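PDB 3CLW: conserved exported protein from Bacteroides fragilis, which is of unknown function but belongs to a glycoside hydrolase family and so probably hydrolyses O-glycosidic bonds. Local coordinates for residues A[253-258]-A[262-267]; A[209-214]-A[225-230]. All blocks are in the same frame, centred on the assembly; numbering follows the deposited sequence.

Interaction 1 of 2, residues A[253-258]-A[262-267]; sequences HSMFYK and YSVLKF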
loop_
_atom_site.group_PDB
_atom_site.type_symbol
_atom_site.label_atom_id
_atom_site.label_comp_id
_atom_site.label_asym_id
_atom_site.label_seq_id
_atom_site.Cartn_x
_atom_site.Cartn_y
_atom_site.Cartn_z
ATOM N N HIS A 253 -6.049 -20.637 -3.975
ATOM C CA HIS A 253 -6.023 -22.008 -4.496
ATOM C C HIS A 253 -6.325 -22.070 -5.982
ATOM O O HIS A 253 -5.708 -22.858 -6.717
ATOM C CB HIS A 253 -6.942 -22.953 -3.702
ATOM C CG HIS A 253 -6.353 -23.396 -2.400
ATOM N ND1 HIS A 253 -5.521 -24.490 -2.292
ATOM C CD2 HIS A 253 -6.447 -22.876 -1.153
ATOM C CE1 HIS A 253 -5.158 -24.648 -1.033
ATOM N NE2 HIS A 253 -5.705 -23.679 -0.322
ATOM N N SER A 254 -7.242 -21.220 -6.417
ATOM C CA SER A 254 -7.688 -21.241 -7.793
ATOM C C SER A 254 -6.682 -20.605 -8.754
ATOM O O SER A 254 -6.580 -21.028 -9.900
ATOM C CB SER A 254 -9.029 -20.545 -7.897
ATOM O OG SER A 254 -9.425 -20.472 -9.242
ATOM N N MET A 255 -5.931 -19.612 -8.265
ATOM C CA MET A 255 -5.016 -18.800 -9.095
ATOM C C MET A 255 -3.534 -19.029 -8.778
ATOM O O MET A 255 -2.688 -18.911 -9.673
ATOM C CB MET A 255 -5.368 -17.288 -9.036
ATOM C CG MET A 255 -6.804 -16.929 -9.538
ATOM S SD MET A 255 -7.209 -15.239 -10.082
ATOM C CE MET A 255 -6.580 -15.342 -11.736
ATOM N N PHE A 256 -3.217 -19.346 -7.521
ATOM C CA PHE A 256 -1.823 -19.430 -7.105
ATOM C C PHE A 256 -1.386 -20.824 -6.587
ATOM O O PHE A 256 -0.381 -20.948 -5.876
ATOM C CB PHE A 256 -1.502 -18.298 -6.112
ATOM C CG PHE A 256 -1.542 -16.903 -6.737
ATOM C CD1 PHE A 256 -2.719 -16.167 -6.769
ATOM C CD2 PHE A 256 -0.386 -16.343 -7.305
ATOM C CE1 PHE A 256 -2.740 -14.879 -7.350
ATOM C CE2 PHE A 256 -0.400 -15.063 -7.878
ATOM C CZ PHE A 256 -1.573 -14.335 -7.911
ATOM N N TYR A 257 -2.153 -21.853 -6.959
ATOM C CA TYR A 257 -1.715 -23.266 -6.905
ATOM C C TYR A 257 -1.585 -23.784 -8.332
ATOM O O TYR A 257 -2.273 -23.320 -9.237
ATOM C CB TYR A 257 -2.698 -24.135 -6.115
ATOM C CG TYR A 257 -2.426 -24.158 -4.633
ATOM C CD1 TYR A 257 -2.157 -25.370 -3.968
ATOM C CD2 TYR A 257 -2.425 -22.980 -3.889
ATOM C CE1 TYR A 257 -1.896 -25.400 -2.590
ATOM C CE2 TYR A 257 -2.164 -22.989 -2.539
ATOM C CZ TYR A 257 -1.896 -24.199 -1.878
ATOM O OH TYR A 257 -1.637 -24.195 -0.518
ATOM N N LYS A 258 -0.700 -24.742 -8.546
ATOM C CA LYS A 258 -0.371 -25.118 -9.913
ATOM C C LYS A 258 -1.499 -25.877 -10.579
ATOM O O LYS A 258 -1.608 -25.869 -11.799
ATOM C CB LYS A 258 0.984 -25.834 -9.999
ATOM C CG LYS A 258 0.967 -27.314 -10.233
ATOM C CD LYS A 258 2.423 -27.841 -10.340
ATOM C CE LYS A 258 2.478 -29.374 -10.642
ATOM N NZ LYS A 258 2.324 -30.221 -9.410
ATOM N N TYR A 262 -7.788 -21.527 -12.438
ATOM C CA TYR A 262 -7.318 -20.366 -13.147
ATOM C C TYR A 262 -5.906 -20.050 -12.715
ATOM O O TYR A 262 -5.580 -18.893 -12.448
ATOM C CB TYR A 262 -8.228 -19.192 -12.858
ATOM C CG TYR A 262 -9.653 -19.385 -13.269
ATOM C CD1 TYR A 262 -10.043 -19.209 -14.587
ATOM C CD2 TYR A 262 -10.631 -19.721 -12.325
ATOM C CE1 TYR A 262 -11.366 -19.372 -14.968
ATOM C CE2 TYR A 262 -11.968 -19.870 -12.695
ATOM C CZ TYR A 262 -12.309 -19.696 -14.026
ATOM O OH TYR A 262 -13.602 -19.833 -14.417
ATOM N N SER A 263 -5.085 -21.086 -12.621
ATOM C CA SER A 263 -3.701 -20.934 -12.193
ATOM C C SER A 263 -2.954 -20.020 -13.157
ATOM O O SER A 263 -2.996 -20.234 -14.374
ATOM C CB SER A 263 -2.984 -22.289 -12.075
ATOM O OG SER A 263 -1.672 -22.130 -11.539
ATOM N N VAL A 264 -2.282 -19.002 -12.598
ATOM C CA VAL A 264 -1.510 -18.031 -13.397
ATOM C C VAL A 264 -0.007 -18.236 -13.240
ATOM O O VAL A 264 0.795 -17.546 -13.865
ATOM C CB VAL A 264 -1.907 -16.569 -13.049
ATOM C CG1 VAL A 264 -3.340 -16.302 -13.480
ATOM C CG2 VAL A 264 -1.723 -16.254 -11.540
ATOM N N LEU A 265 0.366 -19.219 -12.427
ATOM C CA LEU A 265 1.757 -19.447 -12.017
ATOM C C LEU A 265 2.694 -19.647 -13.206
ATOM O O LEU A 265 3.851 -19.258 -13.152
ATOM C CB LEU A 265 1.852 -20.643 -11.042
ATOM C CG LEU A 265 1.246 -20.529 -9.620
ATOM C CD1 LEU A 265 1.500 -21.826 -8.835
ATOM C CD2 LEU A 265 1.754 -19.291 -8.812
ATOM N N LYS A 266 2.158 -20.205 -14.285
ATOM C CA LYS A 266 2.886 -20.490 -15.518
ATOM C C LYS A 266 3.336 -19.265 -16.313
ATOM O O LYS A 266 4.244 -19.359 -17.143
ATOM C CB LYS A 266 2.008 -21.348 -16.429
ATOM C CG LYS A 266 0.686 -20.666 -16.863
ATOM C CD LYS A 266 -0.287 -21.700 -17.450
ATOM C CE LYS A 266 -1.562 -21.037 -17.969
ATOM N NZ LYS A 266 -2.614 -21.999 -18.466
ATOM N N PHE A 267 2.664 -18.132 -16.117
ATOM C CA PHE A 267 2.964 -16.949 -16.902
ATOM C C PHE A 267 4.293 -16.346 -16.477
ATOM O O PHE A 267 4.498 -16.027 -15.313
ATOM C CB PHE A 267 1.817 -15.961 -16.841
ATOM C CG PHE A 267 0.567 -16.452 -17.538
ATOM C CD1 PHE A 267 0.527 -16.580 -18.933
ATOM C CD2 PHE A 267 -0.546 -16.826 -16.808
ATOM C CE1 PHE A 267 -0.628 -17.051 -19.581
ATOM C CE2 PHE A 267 -1.703 -17.283 -17.458
ATOM C CZ PHE A 267 -1.736 -17.387 -18.838
#
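M255 O takes the backbone N-H of V264 on a lone pair, in the plane of its carbonyl, at 3.0 Å and nearly straight (168° at the hydrogen). The CA of S263 adds a CH...O contact to the same oxygen. Both donors belong to the loop 262-267, which folds back against helix 251-256 in the TIM barrel, on its way to strand 270-276. Two more bonds flank the first. Y262 N reaches S254 O at 2.9 Å, more bent at 138°, and the hydroxyl of S263 donates to Y257 O at 2.7 Å from above that carbonyl's plane. OG of S263 stands opposite its own backbone N (chi1 -175°), which carries it to the carbonyl of Y257. The carbonyls of S254, M255 and Y257 thus find donors in the loop, while the side-chain amide of N302 serves that of F256. The apolar part of the contact involves V264 and L265. V264 CG2 sits over one face of the F256 ring, 4.3 Å from its centroid, and L265 CD2 approaches CD2 of that ring obliquely. At the start of the loop, S254 OG lies at the edge of the Y262 ring, in its plane, 3.4 Å from CD2.

Interaction 2 of 2, residues A[209-214]-A[225-230]; sequences RMVEEL and TKILIP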
loop_
_atom_site.group_PDB
_atom_site.type_symbol
_atom_site.label_atom_id
_atom_site.label_comp_id
_atom_site.label_asym_id
_atom_site.label_seq_id
_atom_site.Cartn_x
_atom_site.Cartn_y
_atom_site.Cartn_z
ATOM N N ARG A 209 -7.510 -13.869 -17.995
ATOM C CA ARG A 209 -7.303 -13.327 -19.331
ATOM C C ARG A 209 -6.424 -12.094 -19.317
ATOM O O ARG A 209 -5.557 -11.965 -20.168
ATOM C CB ARG A 209 -8.621 -13.000 -20.056
ATOM C CG ARG A 209 -9.341 -14.184 -20.638
ATOM C CD ARG A 209 -10.426 -13.753 -21.638
ATOM N NE ARG A 209 -9.899 -13.363 -22.961
ATOM C CZ ARG A 209 -10.629 -12.758 -23.906
ATOM N NH1 ARG A 209 -11.908 -12.443 -23.695
ATOM N NH2 ARG A 209 -10.085 -12.468 -25.070
ATOM N N MET A 210 -6.652 -11.184 -18.359
ATOM C CA MET A 210 -5.843 -9.999 -18.255
ATOM C C MET A 210 -4.391 -10.401 -18.008
ATOM O O MET A 210 -3.482 -9.891 -18.651
ATOM C CB MET A 210 -6.393 -9.033 -17.195
ATOM C CG MET A 210 -7.532 -8.064 -17.722
ATOM S SD MET A 210 -7.239 -7.329 -19.370
ATOM C CE MET A 210 -5.614 -6.589 -19.049
ATOM N N VAL A 211 -4.167 -11.364 -17.122
ATOM C CA VAL A 211 -2.803 -11.843 -16.903
ATOM C C VAL A 211 -2.200 -12.411 -18.197
ATOM O O VAL A 211 -1.097 -12.064 -18.581
ATOM C CB VAL A 211 -2.714 -12.855 -15.746
ATOM C CG1 VAL A 211 -1.300 -13.418 -15.644
ATOM C CG2 VAL A 211 -3.098 -12.183 -14.444
ATOM N N GLU A 212 -2.967 -13.244 -18.882
ATOM C CA GLU A 212 -2.525 -13.881 -20.096
ATOM C C GLU A 212 -2.159 -12.832 -21.146
ATOM O O GLU A 212 -1.072 -12.890 -21.737
ATOM C CB GLU A 212 -3.632 -14.822 -20.590
ATOM C CG GLU A 212 -3.423 -15.470 -21.942
ATOM C CD GLU A 212 -4.530 -16.529 -22.224
ATOM O OE1 GLU A 212 -5.759 -16.202 -22.169
ATOM O OE2 GLU A 212 -4.154 -17.700 -22.449
ATOM N N GLU A 213 -3.048 -11.864 -21.365
ATOM C CA GLU A 213 -2.784 -10.831 -22.368
ATOM C C GLU A 213 -1.628 -9.879 -21.987
ATOM O O GLU A 213 -0.800 -9.496 -22.846
ATOM C CB GLU A 213 -4.065 -10.054 -22.691
ATOM C CG GLU A 213 -5.175 -10.899 -23.307
ATOM C CD GLU A 213 -4.778 -11.621 -24.604
ATOM O OE1 GLU A 213 -3.933 -11.132 -25.385
ATOM O OE2 GLU A 213 -5.345 -12.703 -24.860
ATOM N N LEU A 214 -1.570 -9.491 -20.713
ATOM C CA LEU A 214 -0.444 -8.653 -20.235
ATOM C C LEU A 214 0.869 -9.401 -20.399
ATOM O O LEU A 214 1.841 -8.851 -20.868
ATOM C CB LEU A 214 -0.637 -8.248 -18.777
ATOM C CG LEU A 214 -1.468 -6.982 -18.591
ATOM C CD1 LEU A 214 -1.978 -6.959 -17.170
ATOM C CD2 LEU A 214 -0.610 -5.727 -18.928
ATOM N N THR A 225 9.015 -5.531 -16.564
ATOM C CA THR A 225 7.831 -5.216 -15.762
ATOM C C THR A 225 7.017 -6.473 -15.470
ATOM O O THR A 225 6.905 -7.329 -16.325
ATOM C CB THR A 225 6.897 -4.180 -16.502
ATOM O OG1 THR A 225 7.633 -2.978 -16.825
ATOM C CG2 THR A 225 5.721 -3.812 -15.634
ATOM N N LYS A 226 6.428 -6.571 -14.278
ATOM C CA LYS A 226 5.656 -7.729 -13.893
ATOM C C LYS A 226 4.219 -7.420 -13.487
ATOM O O LYS A 226 3.882 -6.287 -13.112
ATOM C CB LYS A 226 6.379 -8.469 -12.774
ATOM C CG LYS A 226 7.653 -9.167 -13.220
ATOM C CD LYS A 226 8.333 -9.723 -12.010
ATOM C CE LYS A 226 9.830 -9.992 -12.211
ATOM N NZ LYS A 226 10.178 -10.907 -13.355
ATOM N N ILE A 227 3.377 -8.450 -13.542
ATOM C CA ILE A 227 1.931 -8.311 -13.412
ATOM C C ILE A 227 1.493 -8.687 -12.006
ATOM O O ILE A 227 1.792 -9.787 -11.543
ATOM C CB ILE A 227 1.186 -9.246 -14.391
ATOM C CG1 ILE A 227 1.666 -9.051 -15.841
ATOM C CG2 ILE A 227 -0.329 -9.086 -14.250
ATOM C CD1 ILE A 227 1.404 -10.309 -16.720
ATOM N N LEU A 228 0.761 -7.781 -11.354
ATOM C CA LEU A 228 0.298 -7.980 -9.985
ATOM C C LEU A 228 -1.217 -8.045 -9.908
ATOM O O LEU A 228 -1.906 -7.140 -10.388
ATOM C CB LEU A 228 0.815 -6.858 -9.049
ATOM C CG LEU A 228 0.349 -6.983 -7.581
ATOM C CD1 LEU A 228 0.871 -8.265 -6.901
ATOM C CD2 LEU A 228 0.666 -5.747 -6.728
ATOM N N ILE A 229 -1.716 -9.111 -9.274
ATOM C CA ILE A 229 -3.148 -9.318 -9.052
ATOM C C ILE A 229 -3.306 -9.898 -7.654
ATOM O O ILE A 229 -2.336 -10.323 -7.072
ATOM C CB ILE A 229 -3.754 -10.279 -10.158
ATOM C CG1 ILE A 229 -3.043 -11.636 -10.137
ATOM C CG2 ILE A 229 -3.628 -9.637 -11.549
ATOM C CD1 ILE A 229 -3.869 -12.792 -10.631
ATOM N N PRO A 230 -4.541 -10.011 -7.132
ATOM C CA PRO A 230 -5.818 -9.504 -7.657
ATOM C C PRO A 230 -6.338 -8.208 -7.056
ATOM O O PRO A 230 -7.368 -7.706 -7.519
ATOM C CB PRO A 230 -6.780 -10.642 -7.334
ATOM C CG PRO A 230 -6.235 -11.182 -6.023
ATOM C CD PRO A 230 -4.749 -10.942 -6.001
#
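I227 points from its strand toward helix 204-221, and its side chain lies against V211 and L214. Beyond CB the chain forks. CG2 meets L214 CD1 at 4.0 Å and, slightly farther off, V211 CG2. The other branch starts with CG1, 3.8 Å from L214 CB, and ends in CD1, which is pressed against the helix itself: 3.6 Å from L214 CB and equally close to the carbonyl oxygen of V211. With CG1 anti to the carbonyl carbon (chi1 -53°) and the chain extended at chi2 (156°), CD1 comes as far as the helix backbone. Two residues on, I229 faces the same way. Its CG2 and CD1 both touch V211 CG2, each at 3.9 Å, the two side chains crossing at about a right angle, so one valine methyl is shared by both isoleucines. L228 turns to the other side of the strand and packs on F271 and A275 of strand 270-276. All four touching residues are buried and their side chains are apolar. Helix and strand run antiparallel (174°), their axes 9.4 Å apart, as expected where an outer helix of a TIM barrel returns to the next parallel strand of the wall.

How the interactions relate
Helix 204-221 comes first; the chain then turns and returns as strand 226-232, and interaction 2 closes that loop with ten residues between its segments. Helix 251-256 follows, and interaction 1 closes a much tighter turn, of three residues, before strand 270-276. The two are in series: neither nests in nor crosses the other. The centres of interactions 1 and 2 are about 12 Å apart, and the two nevertheless meet. F256 CZ lies 3.8 Å from I229 CG1, and M255 CE also reaches I229, so helix 251-256 packs on strand 226-232. At the end of 262-267, F267 lies against V211 and E212, joining the loop to helix 204-221.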